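Local coordinates for metallo-beta-lactamase family protein (PDB 2ZO4) that is a metallo-beta-lactamase superfamily protein that binds two zinc ions and probably acts as a hydrolase, though its substrate is not established, at residues A[209-214]-A[293-298]. Sequence-based numbering, arbitrary orientation.
Sequences NPLKDF and LAHLEY
Leu211 lays one methyl, CD2, over a face of both His295 and Tyr298, near the ring normal in each of these CH-pi contacts. CD2 sits 3.8 Å from the centroid of the His295 ring. From that of Tyr298 CD2 is 4.1 Å away. Water 2 lies over the opposite face of the Tyr298 ring, displaced toward its rim, while OD1 of Asn209 reaches the edge near the ring plane, 3.6 Å from CD1; the amide plane is turned 62° from the ring. The backbone and CB of Lys212 close in near CD1 and CE1. In Leu211, CG stands anti to the backbone N (chi1 -178°), which sends the branched end across to the two aromatic side chains. The imidazole is fixed by hydrogen bonds from ND1 to Glu291 O and between NE2 and His251 ND1.

The segments 210-214 and 293-298, from helices 210-222 and 286-301, have axes that approach to 9.0 Å and run at about a right angle. The first belongs to the zinc-binding metallo-beta-lactamase fold, the second to the C-terminal helical region, whose two-stranded antiparallel sheet is consistent with a winged helix. The contact thus joins the zinc-binding domain to the C-terminal region, with Pro210 about 8 Å, side chain to side chain, from the zinc ligand His171. Within this junction Pro210 CG packs against Ala294 CB, an apolar contact of 4.0 Å.

No direct hydrogen bond links the two segments; water does the polar work. Asn209, at the N-cap position, accepts a bond from water 1 through OD1 (2.6 Å). The same water accepts from Leu211 N and donates to Ala294 O at 2.7 Å. Water 2 accepts from Asn209 ND2 and donates to Tyr298 O, so both ends of the amide are tied to helix 286-301.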
loop_
_atom_site.group_PDB
_atom_site.type_symbol
_atom_site.label_atom_id
_atom_site.label_comp_id
_atom_site.label_asym_id
_atom_site.label_seq_id
_atom_site.Cartn_x
_atom_site.Cartn_y
_atom_site.Cartn_z
ATOM N N ASN A 209 -9.765 9.442 8.307
ATOM C CA ASN A 209 -8.605 10.335 8.286
ATOM C C ASN A 209 -7.324 9.548 7.980
ATOM O O ASN A 209 -6.514 9.302 8.885
ATOM C CB ASN A 209 -8.506 11.085 9.627
ATOM C CG ASN A 209 -7.669 12.356 9.547
ATOM O OD1 ASN A 209 -6.949 12.591 8.577
ATOM N ND2 ASN A 209 -7.744 13.175 10.592
ATOM N N PRO A 210 -7.138 9.143 6.701
ATOM C CA PRO A 210 -6.005 8.283 6.324
ATOM C C PRO A 210 -4.620 8.826 6.675
ATOM O O PRO A 210 -3.745 8.038 7.037
ATOM C CB PRO A 210 -6.154 8.140 4.797
ATOM C CG PRO A 210 -7.045 9.256 4.386
ATOM C CD PRO A 210 -7.982 9.451 5.532
ATOM N N LEU A 211 -4.419 10.143 6.571
ATOM C CA LEU A 211 -3.119 10.750 6.906
ATOM C C LEU A 211 -2.791 10.624 8.396
ATOM O O LEU A 211 -1.640 10.392 8.764
ATOM C CB LEU A 211 -3.041 12.219 6.463
ATOM C CG LEU A 211 -1.703 12.941 6.709
ATOM C CD1 LEU A 211 -0.541 12.215 6.028
ATOM C CD2 LEU A 211 -1.746 14.394 6.268
ATOM N N LYS A 212 -3.807 10.779 9.241
ATOM C CA LYS A 212 -3.652 10.603 10.688
ATOM C C LYS A 212 -3.234 9.170 11.028
ATOM O O LYS A 212 -2.359 8.965 11.863
ATOM C CB LYS A 212 -4.941 10.983 11.429
ATOM C CG LYS A 212 -4.798 11.029 12.958
ATOM C CD LYS A 212 -5.995 11.710 13.614
ATOM C CE LYS A 212 -5.864 11.684 15.134
ATOM N NZ LYS A 212 -6.982 12.422 15.798
ATOM N N ASP A 213 -3.865 8.192 10.378
ATOM C CA ASP A 213 -3.455 6.785 10.467
ATOM C C ASP A 213 -2.006 6.591 10.029
ATOM O O ASP A 213 -1.248 5.878 10.680
ATOM C CB ASP A 213 -4.331 5.904 9.569
ATOM C CG ASP A 213 -5.710 5.650 10.142
ATOM O OD1 ASP A 213 -5.881 5.661 11.382
ATOM O OD2 ASP A 213 -6.628 5.416 9.329
ATOM N N PHE A 214 -1.647 7.215 8.908
ATOM C CA PHE A 214 -0.325 7.057 8.303
ATOM C C PHE A 214 0.772 7.560 9.222
ATOM O O PHE A 214 1.801 6.908 9.378
ATOM C CB PHE A 214 -0.245 7.775 6.951
ATOM C CG PHE A 214 1.051 7.550 6.219
ATOM C CD1 PHE A 214 1.295 6.343 5.559
ATOM C CD2 PHE A 214 2.026 8.545 6.179
ATOM C CE1 PHE A 214 2.500 6.130 4.879
ATOM C CE2 PHE A 214 3.232 8.341 5.504
ATOM C CZ PHE A 214 3.470 7.129 4.858
ATOM N N LEU A 293 -6.330 15.268 -1.386
ATOM C CA LEU A 293 -7.590 15.174 -0.658
ATOM C C LEU A 293 -7.387 14.706 0.786
ATOM O O LEU A 293 -8.004 15.244 1.706
ATOM C CB LEU A 293 -8.573 14.258 -1.399
ATOM C CG LEU A 293 -9.987 14.085 -0.828
ATOM C CD1 LEU A 293 -10.644 15.426 -0.509
ATOM C CD2 LEU A 293 -10.838 13.293 -1.801
ATOM N N ALA A 294 -6.519 13.711 0.969
ATOM C CA ALA A 294 -6.150 13.207 2.295
ATOM C C ALA A 294 -5.555 14.293 3.194
ATOM O O ALA A 294 -5.843 14.345 4.392
ATOM C CB ALA A 294 -5.169 12.048 2.163
ATOM N N HIS A 295 -4.708 15.137 2.613
ATOM C CA HIS A 295 -4.080 16.224 3.354
ATOM C C HIS A 295 -5.076 17.331 3.696
ATOM O O HIS A 295 -5.034 17.887 4.793
ATOM C CB HIS A 295 -2.880 16.777 2.588
ATOM C CG HIS A 295 -1.664 15.907 2.672
ATOM N ND1 HIS A 295 -1.577 14.688 2.033
ATOM C CD2 HIS A 295 -0.493 16.072 3.330
ATOM C CE1 HIS A 295 -0.400 14.143 2.288
ATOM N NE2 HIS A 295 0.275 14.961 3.076
ATOM N N LEU A 296 -5.966 17.639 2.752
ATOM C CA LEU A 296 -7.031 18.613 2.980
ATOM C C LEU A 296 -7.984 18.193 4.104
ATOM O O LEU A 296 -8.387 19.019 4.923
ATOM C CB LEU A 296 -7.817 18.861 1.691
ATOM C CG LEU A 296 -7.135 19.722 0.620
ATOM C CD1 LEU A 296 -7.765 19.465 -0.739
ATOM C CD2 LEU A 296 -7.197 21.208 0.993
ATOM N N GLU A 297 -8.341 16.913 4.138
ATOM C CA GLU A 297 -9.273 16.410 5.150
ATOM C C GLU A 297 -8.626 16.297 6.530
ATOM O O GLU A 297 -9.305 16.405 7.555
ATOM C CB GLU A 297 -9.915 15.092 4.702
ATOM C CG GLU A 297 -11.007 15.283 3.637
ATOM C CD GLU A 297 -12.156 16.174 4.115
ATOM O OE1 GLU A 297 -13.007 15.690 4.884
ATOM O OE2 GLU A 297 -12.215 17.356 3.717
ATOM N N TYR A 298 -7.311 16.098 6.544
ATOM C CA TYR A 298 -6.526 16.158 7.770
ATOM C C TYR A 298 -6.544 17.580 8.341
ATOM O O TYR A 298 -6.752 17.775 9.544
ATOM C CB TYR A 298 -5.088 15.710 7.488
ATOM C CG TYR A 298 -4.187 15.672 8.703
ATOM C CD1 TYR A 298 -4.067 14.512 9.466
ATOM C CD2 TYR A 298 -3.441 16.790 9.078
ATOM C CE1 TYR A 298 -3.242 14.470 10.574
ATOM C CE2 TYR A 298 -2.607 16.757 10.190
ATOM C CZ TYR A 298 -2.512 15.596 10.929
ATOM O OH TYR A 298 -1.684 15.554 12.023
HETATM O O HOH W 1 -6.461 12.319 6.085
HETATM O O HOH W 2 -6.518 15.638 11.580
#